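Local coordinates for endoribonuclease YbeY (Aquifex aeolicus, PDB 1OZ9), which probably acts as a zinc-dependent, single-strand-specific endoribonuclease in 70S ribosome quality control and in maturation of the 16S rRNA 3' end, at residues R10-K14 and I25-E30; S44-D50 and V87-T93; V69-P73 and H115-L120. All blocks are in the same frame, centred on the assembly; numbering follows the deposited sequence.

Contact 1: residues R10-K14 and I25-E30; sequences RVLVK and IEKWAE
Val11 and Val13 turn their methyl groups onto helix 25-30, and most of what holds this pair together is contact between small aliphatic groups. Val11 CG1 rests on Ala29 CB at 3.7 Å and also brushes Glu26 CG, while Val11 CG2 lies 3.7 Å from Glu30 CG. With CG1 anti to the backbone N (chi1 173°), the two branches are spread along the helix, one against Ala29 and the other against the stem of Glu30. With a glycine here, both methyls go, and Ala29 CB and the aliphatic stem of Glu30 would probably be left facing a gap. One turn back along the helix, Val13 uses both branches against Ile25 CG2, with CG1 3.8 Å away, and its CG2 reaches Glu26 CA at 3.9 Å. Ile25 in turn packs on Ile47 of the adjacent strand and Ile113 of helix 105-120, which carries this apolar layer into the core.

Polar contact is made through water. One molecule donates to Val11 O at 2.9 Å and accepts from Val13 N at 3.0 Å, thus serving the strand edge turned away from strand 41-48; it also donates weakly to Glu26 OE1.

The geometry is that of a beta-alpha-beta crossover, in which strand 10-15 leads through helix 22-35 into the parallel neighbour 41-48. Here the helix runs back over the sheet at 145° to the strand, with the two axes 8.6 Å apart at their closest. The chemistry is therefore two-sided: a methyl seam seals the inner side, whereas the two glutamates lend only their CH2 groups to it and keep their carboxylates at its border.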
# COMPACT_ATOMS: atom_id res chain seq x y z
N ARG A 10 -7.93 -12.36 -1.39
CA ARG A 10 -7.94 -12.16 -2.84
C ARG A 10 -7.20 -10.90 -3.10
O ARG A 10 -7.68 -9.81 -2.74
CB ARG A 10 -9.38 -12.02 -3.35
CG ARG A 10 -9.45 -11.80 -4.88
CD ARG A 10 -10.83 -11.99 -5.36
NE ARG A 10 -11.08 -11.97 -6.80
CZ ARG A 10 -12.26 -11.52 -7.26
NH1 ARG A 10 -13.13 -11.00 -6.40
NH2 ARG A 10 -12.53 -11.53 -8.55
N VAL A 11 -5.98 -11.02 -3.62
CA VAL A 11 -5.18 -9.84 -3.92
C VAL A 11 -5.25 -9.60 -5.43
O VAL A 11 -4.93 -10.50 -6.22
CB VAL A 11 -3.73 -10.03 -3.43
CG1 VAL A 11 -2.86 -8.88 -3.89
CG2 VAL A 11 -3.74 -10.02 -1.89
N LEU A 12 -5.73 -8.42 -5.82
CA LEU A 12 -5.88 -8.06 -7.23
C LEU A 12 -4.86 -7.00 -7.59
O LEU A 12 -4.96 -5.85 -7.15
CB LEU A 12 -7.28 -7.50 -7.47
CG LEU A 12 -8.31 -8.55 -7.03
CD1 LEU A 12 -9.74 -8.03 -7.12
CD2 LEU A 12 -8.14 -9.76 -7.90
N VAL A 13 -3.89 -7.35 -8.42
CA VAL A 13 -2.86 -6.39 -8.73
C VAL A 13 -3.06 -5.88 -10.14
O VAL A 13 -3.22 -6.69 -11.07
CB VAL A 13 -1.49 -7.04 -8.66
CG1 VAL A 13 -0.39 -6.03 -9.11
CG2 VAL A 13 -1.21 -7.52 -7.20
N LYS A 14 -3.03 -4.57 -10.31
CA LYS A 14 -3.16 -3.99 -11.66
C LYS A 14 -1.97 -3.09 -11.92
O LYS A 14 -1.66 -2.22 -11.10
CB LYS A 14 -4.44 -3.18 -11.76
CG LYS A 14 -5.67 -4.08 -11.84
CD LYS A 14 -6.97 -3.30 -11.99
CE LYS A 14 -7.85 -3.95 -13.06
NZ LYS A 14 -9.25 -3.46 -12.98
N ILE A 25 4.63 -8.34 -6.37
CA ILE A 25 3.74 -7.43 -5.71
C ILE A 25 2.63 -8.26 -5.07
O ILE A 25 2.22 -8.00 -3.92
CB ILE A 25 3.18 -6.39 -6.70
CG1 ILE A 25 4.28 -5.36 -7.05
CG2 ILE A 25 1.97 -5.69 -6.13
CD1 ILE A 25 3.97 -4.59 -8.32
N GLU A 26 2.12 -9.24 -5.81
CA GLU A 26 1.04 -10.06 -5.29
C GLU A 26 1.47 -10.80 -4.01
O GLU A 26 0.73 -10.81 -3.00
CB GLU A 26 0.56 -11.07 -6.34
CG GLU A 26 -0.87 -11.51 -6.11
CD GLU A 26 -1.38 -12.50 -7.17
OE1 GLU A 26 -1.08 -12.33 -8.39
OE2 GLU A 26 -2.11 -13.43 -6.77
N LYS A 27 2.65 -11.43 -4.07
CA LYS A 27 3.23 -12.15 -2.94
C LYS A 27 3.45 -11.24 -1.70
O LYS A 27 3.05 -11.63 -0.59
CB LYS A 27 4.50 -12.93 -3.33
CG LYS A 27 5.44 -13.32 -2.15
CD LYS A 27 6.71 -14.06 -2.61
CE LYS A 27 7.95 -13.82 -1.69
NZ LYS A 27 8.40 -15.02 -0.88
N TRP A 28 4.07 -10.06 -1.87
CA TRP A 28 4.26 -9.14 -0.74
C TRP A 28 2.92 -8.79 -0.11
O TRP A 28 2.78 -8.81 1.12
CB TRP A 28 4.92 -7.82 -1.20
CG TRP A 28 6.34 -8.01 -1.59
CD1 TRP A 28 7.22 -8.90 -1.08
CD2 TRP A 28 7.04 -7.29 -2.59
NE1 TRP A 28 8.45 -8.76 -1.68
CE2 TRP A 28 8.35 -7.79 -2.64
CE3 TRP A 28 6.68 -6.25 -3.46
CZ2 TRP A 28 9.31 -7.30 -3.52
CZ3 TRP A 28 7.65 -5.77 -4.32
CH2 TRP A 28 8.94 -6.29 -4.35
N ALA A 29 1.94 -8.48 -0.95
CA ALA A 29 0.62 -8.14 -0.45
C ALA A 29 -0.02 -9.32 0.30
O ALA A 29 -0.58 -9.12 1.40
CB ALA A 29 -0.28 -7.65 -1.58
N GLU A 30 0.07 -10.53 -0.26
CA GLU A 30 -0.48 -11.71 0.41
C GLU A 30 0.25 -12.00 1.73
O GLU A 30 -0.40 -12.33 2.75
CB GLU A 30 -0.45 -12.95 -0.51
CG GLU A 30 -1.39 -12.82 -1.71
CD GLU A 30 -1.33 -14.02 -2.63
OE1 GLU A 30 -0.28 -14.70 -2.64
OE2 GLU A 30 -2.34 -14.29 -3.33
O HOH W 1 -3.56 -10.31 -8.76

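Contact 2: residues S44-D50 and V87-T93; sequences SVYITDD and VVISQDT
Ile47 and Ile89 lie side by side on the face of the sheet covered by helix 105-120, Ile47 CD1 meeting Ile89 CB at 3.8 Å, and on the other face Thr48 CG2 presses on Val88 CG1 at 3.7 Å; these four form the tight part. Four backbone hydrogen bonds join the strands, Thr48 N to Ile89 O at 2.8 Å being nearly straight (172°), and a fifth, from Gln91 N to Thr48 O, comes from the start of helix 91-101. At the Ser44 end the backbone pairing stays close but the side chains part: Ser44 keeps its own clear of strand 87-90, and the Tyr46 ring, partly exposed, leans past Val88 CG1 to hydrogen-bond Glu52 through its OH.

These are the two central, parallel strands of the mixed sheet in a matrix-metalloproteinase-type fold, and each runs into a helix. Ser90, the N-cap, accepts from Thr93 N; its OG and Thr93 OG1 both donate to Asp50 OD1 at 2.7 Å, gripping it on its anti and syn sides. Asp92 OD2 takes Asp50 N at 2.9 Å from above its carboxylate plane, and Arg96, salt-bridged to Asp50 OD2, probably eases the nearness of the two acids.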
# COMPACT_ATOMS: atom_id res chain seq x y z
N SER A 44 -6.99 -4.52 -3.48
CA SER A 44 -6.50 -4.19 -4.82
C SER A 44 -5.24 -3.34 -4.70
O SER A 44 -5.16 -2.44 -3.85
CB SER A 44 -7.58 -3.48 -5.64
OG SER A 44 -8.66 -4.39 -5.88
N VAL A 45 -4.24 -3.66 -5.52
CA VAL A 45 -3.01 -2.87 -5.55
C VAL A 45 -2.81 -2.33 -6.96
O VAL A 45 -2.83 -3.12 -7.94
CB VAL A 45 -1.80 -3.69 -5.10
CG1 VAL A 45 -0.53 -2.81 -5.11
CG2 VAL A 45 -2.05 -4.29 -3.69
N TYR A 46 -2.65 -1.01 -7.11
CA TYR A 46 -2.47 -0.45 -8.46
C TYR A 46 -1.11 0.23 -8.52
O TYR A 46 -0.80 1.03 -7.64
CB TYR A 46 -3.57 0.58 -8.73
CG TYR A 46 -3.64 1.18 -10.14
CD1 TYR A 46 -3.23 0.47 -11.26
CD2 TYR A 46 -4.16 2.47 -10.33
CE1 TYR A 46 -3.32 1.02 -12.53
CE2 TYR A 46 -4.25 3.03 -11.58
CZ TYR A 46 -3.84 2.31 -12.68
OH TYR A 46 -3.96 2.91 -13.93
N ILE A 47 -0.29 -0.12 -9.51
CA ILE A 47 0.98 0.59 -9.68
C ILE A 47 0.83 1.49 -10.90
O ILE A 47 0.66 1.01 -12.04
CB ILE A 47 2.17 -0.36 -9.92
CG1 ILE A 47 2.30 -1.43 -8.83
CG2 ILE A 47 3.47 0.46 -10.06
CD1 ILE A 47 2.46 -0.90 -7.38
N THR A 48 0.88 2.80 -10.69
CA THR A 48 0.63 3.73 -11.77
C THR A 48 1.72 4.79 -11.85
O THR A 48 2.84 4.55 -11.39
CB THR A 48 -0.81 4.30 -11.65
OG1 THR A 48 -1.12 5.13 -12.77
CG2 THR A 48 -0.98 5.20 -10.41
N ASP A 49 1.40 5.94 -12.45
CA ASP A 49 2.39 7.00 -12.66
C ASP A 49 2.05 8.28 -11.90
O ASP A 49 1.00 8.37 -11.27
CB ASP A 49 2.55 7.34 -14.14
CG ASP A 49 1.27 7.88 -14.78
OD1 ASP A 49 0.26 8.12 -14.08
OD2 ASP A 49 1.18 8.11 -16.00
N ASP A 50 2.93 9.27 -11.97
CA ASP A 50 2.72 10.52 -11.25
C ASP A 50 1.48 11.28 -11.68
O ASP A 50 0.80 11.91 -10.85
CB ASP A 50 3.96 11.43 -11.36
CG ASP A 50 4.93 11.21 -10.22
OD1 ASP A 50 4.66 10.32 -9.37
OD2 ASP A 50 5.99 11.86 -10.08
N VAL A 87 -4.96 0.17 -2.72
CA VAL A 87 -3.68 0.85 -2.46
C VAL A 87 -3.14 1.23 -3.83
O VAL A 87 -3.04 0.37 -4.71
CB VAL A 87 -2.66 -0.05 -1.79
CG1 VAL A 87 -1.31 0.64 -1.74
CG2 VAL A 87 -3.13 -0.39 -0.34
N VAL A 88 -2.82 2.51 -4.02
CA VAL A 88 -2.34 2.99 -5.32
C VAL A 88 -0.96 3.60 -5.10
O VAL A 88 -0.82 4.51 -4.27
CB VAL A 88 -3.29 4.08 -5.86
CG1 VAL A 88 -2.80 4.61 -7.23
CG2 VAL A 88 -4.71 3.55 -5.96
N ILE A 89 0.04 3.14 -5.88
CA ILE A 89 1.42 3.58 -5.73
C ILE A 89 1.93 4.14 -7.04
O ILE A 89 1.64 3.59 -8.10
CB ILE A 89 2.26 2.33 -5.38
CG1 ILE A 89 1.92 1.91 -3.95
CG2 ILE A 89 3.77 2.62 -5.58
CD1 ILE A 89 2.46 0.54 -3.53
N SER A 90 2.68 5.23 -6.98
CA SER A 90 3.26 5.75 -8.20
C SER A 90 4.67 5.21 -8.33
O SER A 90 5.54 5.46 -7.48
CB SER A 90 3.35 7.28 -8.20
OG SER A 90 4.14 7.70 -9.33
N GLN A 91 4.90 4.48 -9.41
CA GLN A 91 6.25 4.03 -9.71
C GLN A 91 7.21 5.20 -9.87
O GLN A 91 8.37 5.10 -9.48
CB GLN A 91 6.26 3.16 -10.98
CG GLN A 91 7.65 2.64 -11.30
CD GLN A 91 7.65 1.83 -12.59
OE1 GLN A 91 8.07 2.32 -13.65
NE2 GLN A 91 7.20 0.62 -12.49
N ASP A 92 6.76 6.28 -10.49
CA ASP A 92 7.60 7.45 -10.73
C ASP A 92 8.15 8.00 -9.42
O ASP A 92 9.34 8.30 -9.30
CB ASP A 92 6.81 8.57 -11.37
CG ASP A 92 6.39 8.27 -12.79
OD1 ASP A 92 6.98 7.37 -13.45
OD2 ASP A 92 5.45 8.91 -13.32
N THR A 93 7.27 8.18 -8.45
CA THR A 93 7.70 8.73 -7.18
C THR A 93 8.50 7.71 -6.42
O THR A 93 9.49 8.06 -5.81
CB THR A 93 6.49 9.23 -6.36
OG1 THR A 93 6.01 10.43 -6.98
CG2 THR A 93 6.94 9.70 -4.96

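Contact 3: residues V69-P73 and H115-L120; sequences VLSFP and HGIVHL
Two imidazoles meet strand 69-73, and neither is approached squarely. Val69 CG1 stands obliquely to the ring of His115, 3.9 Å from its CD2, and Ser71 OG is likewise oblique to the ring of His119, closest to His119 CB at 3.3 Å. At the edge of the His119 ring, in its plane, lies His115 CD2, and Phe135 of helix 129-147 meets His119 edge-to-face. Phe72 leaves the strand on the side away from the helix, and its ring meets Tyr60 edge-to-face.

Between the histidines, strand and helix come close at Gly116, whose CA is 5.5 Å from Ser71 CA; the lack of a side chain there is consistent with this. Val69 CG2 approaches Gly116 CA at 4.1 Å, and Ser71 CB lies 3.6 Å from Gly116 O. Ser71 OG, placed between the backbone N and the carbonyl carbon (chi1 72°), is brought against His119 CB. Beyond it, Leu120 lays CD2 over the Phe72-Pro73 peptide, 3.6 Å from Pro73 N, and finishes the apolar end of the seam.

His115 and His119 belong to the H-X3-H-X5-H motif of YbeY proteins and, with His125, are predicted to bind the catalytic zinc. Glu139 accepts a hydrogen bond from His115 ND1, which is likely to hold the ring's rotation and is consistent with NE2 serving the metal. The antiparallel strand borders the predicted site, as the edge strand does in metalloproteinases of this fold. Its contact is wholly van der Waals: the strand packs on the metal-binding helix without tying up the imidazole nitrogens.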
# COMPACT_ATOMS: atom_id res chain seq x y z
N VAL A 69 2.11 7.04 -2.28
CA VAL A 69 1.07 6.03 -2.12
C VAL A 69 -0.21 6.66 -1.56
O VAL A 69 -0.16 7.56 -0.72
CB VAL A 69 1.57 4.91 -1.15
CG1 VAL A 69 1.98 5.49 0.24
CG2 VAL A 69 0.58 3.70 -1.02
N LEU A 70 -1.36 6.17 -2.02
CA LEU A 70 -2.63 6.58 -1.46
C LEU A 70 -3.44 5.32 -1.15
O LEU A 70 -3.35 4.33 -1.89
CB LEU A 70 -3.39 7.48 -2.42
CG LEU A 70 -2.79 8.89 -2.62
CD1 LEU A 70 -3.56 9.60 -3.71
CD2 LEU A 70 -2.84 9.74 -1.37
N SER A 71 -4.21 5.34 -0.07
CA SER A 71 -5.05 4.18 0.22
C SER A 71 -6.53 4.59 0.26
O SER A 71 -6.87 5.65 0.81
CB SER A 71 -4.64 3.62 1.59
OG SER A 71 -5.10 4.57 2.55
N PHE A 72 -7.41 3.76 -0.30
CA PHE A 72 -8.83 4.09 -0.40
C PHE A 72 -9.70 2.98 0.19
O PHE A 72 -9.87 1.95 -0.44
CB PHE A 72 -9.23 4.26 -1.88
CG PHE A 72 -8.40 5.28 -2.61
CD1 PHE A 72 -7.28 4.91 -3.31
CD2 PHE A 72 -8.72 6.61 -2.54
CE1 PHE A 72 -6.49 5.87 -3.96
CE2 PHE A 72 -7.94 7.57 -3.20
CZ PHE A 72 -6.84 7.19 -3.92
N PRO A 73 -10.23 3.17 1.40
CA PRO A 73 -11.09 2.15 2.01
C PRO A 73 -12.42 2.00 1.31
O PRO A 73 -13.01 2.99 0.86
CB PRO A 73 -11.33 2.69 3.42
CG PRO A 73 -11.23 4.19 3.25
CD PRO A 73 -10.04 4.33 2.29
N HIS A 115 2.95 0.16 3.83
CA HIS A 115 2.48 1.44 4.35
C HIS A 115 1.00 1.63 3.96
O HIS A 115 0.17 2.02 4.79
CB HIS A 115 3.34 2.56 3.79
CG HIS A 115 3.10 3.89 4.43
ND1 HIS A 115 3.76 4.30 5.57
CD2 HIS A 115 2.29 4.92 4.08
CE1 HIS A 115 3.38 5.52 5.89
NE2 HIS A 115 2.47 5.91 5.01
N GLY A 116 0.68 1.34 2.70
CA GLY A 116 -0.70 1.51 2.22
C GLY A 116 -1.70 0.60 2.93
O GLY A 116 -2.82 1.02 3.26
N ILE A 117 -1.30 -0.64 3.18
CA ILE A 117 -2.19 -1.60 3.82
C ILE A 117 -2.49 -1.15 5.23
O ILE A 117 -3.63 -1.22 5.68
CB ILE A 117 -1.60 -3.01 3.81
CG1 ILE A 117 -1.61 -3.53 2.37
CG2 ILE A 117 -2.42 -3.98 4.72
CD1 ILE A 117 -0.91 -4.84 2.19
N VAL A 118 -1.46 -0.72 5.95
CA VAL A 118 -1.68 -0.28 7.33
C VAL A 118 -2.65 0.91 7.38
O VAL A 118 -3.52 0.99 8.27
CB VAL A 118 -0.33 0.06 8.04
CG1 VAL A 118 -0.59 0.62 9.48
CG2 VAL A 118 0.58 -1.20 8.05
N HIS A 119 -2.52 1.83 6.43
CA HIS A 119 -3.45 2.96 6.34
C HIS A 119 -4.85 2.43 6.11
O HIS A 119 -5.83 2.96 6.64
CB HIS A 119 -3.13 3.86 5.15
CG HIS A 119 -2.22 4.99 5.49
ND1 HIS A 119 -2.65 6.12 6.15
CD2 HIS A 119 -0.89 5.16 5.26
CE1 HIS A 119 -1.62 6.94 6.32
NE2 HIS A 119 -0.55 6.38 5.78
N LEU A 120 -4.95 1.40 5.28
CA LEU A 120 -6.26 0.84 4.92
C LEU A 120 -6.96 0.20 6.10
O LEU A 120 -8.20 0.10 6.11
CB LEU A 120 -6.11 -0.24 3.85
CG LEU A 120 -6.43 0.01 2.39
CD1 LEU A 120 -6.54 -1.35 1.68
CD2 LEU A 120 -7.72 0.77 2.24

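All three contacts draw on one four-stranded sheet and are partly buried; contact 3 sits nearest the centre of the chain (about 5 Å, centre to centre), contacts 2 and 1 farther out (about 9 and 10 Å). Contact 1 pins a helix to the outermost strand 10-15 and contact 3 sets another against the outermost strand 69-78; both rely on apolar touch without direct hydrogen bonds. Contact 2 joins the central strands, has the greatest buried surface, and depends on backbone and carboxylate hydrogen bonds. It connects the others: Leu12 and Lys14 pair with Val45, and Leu70 with Val88. Contact 1 lies away from the predicted zinc site, whereas contact 3 contains two of its histidines.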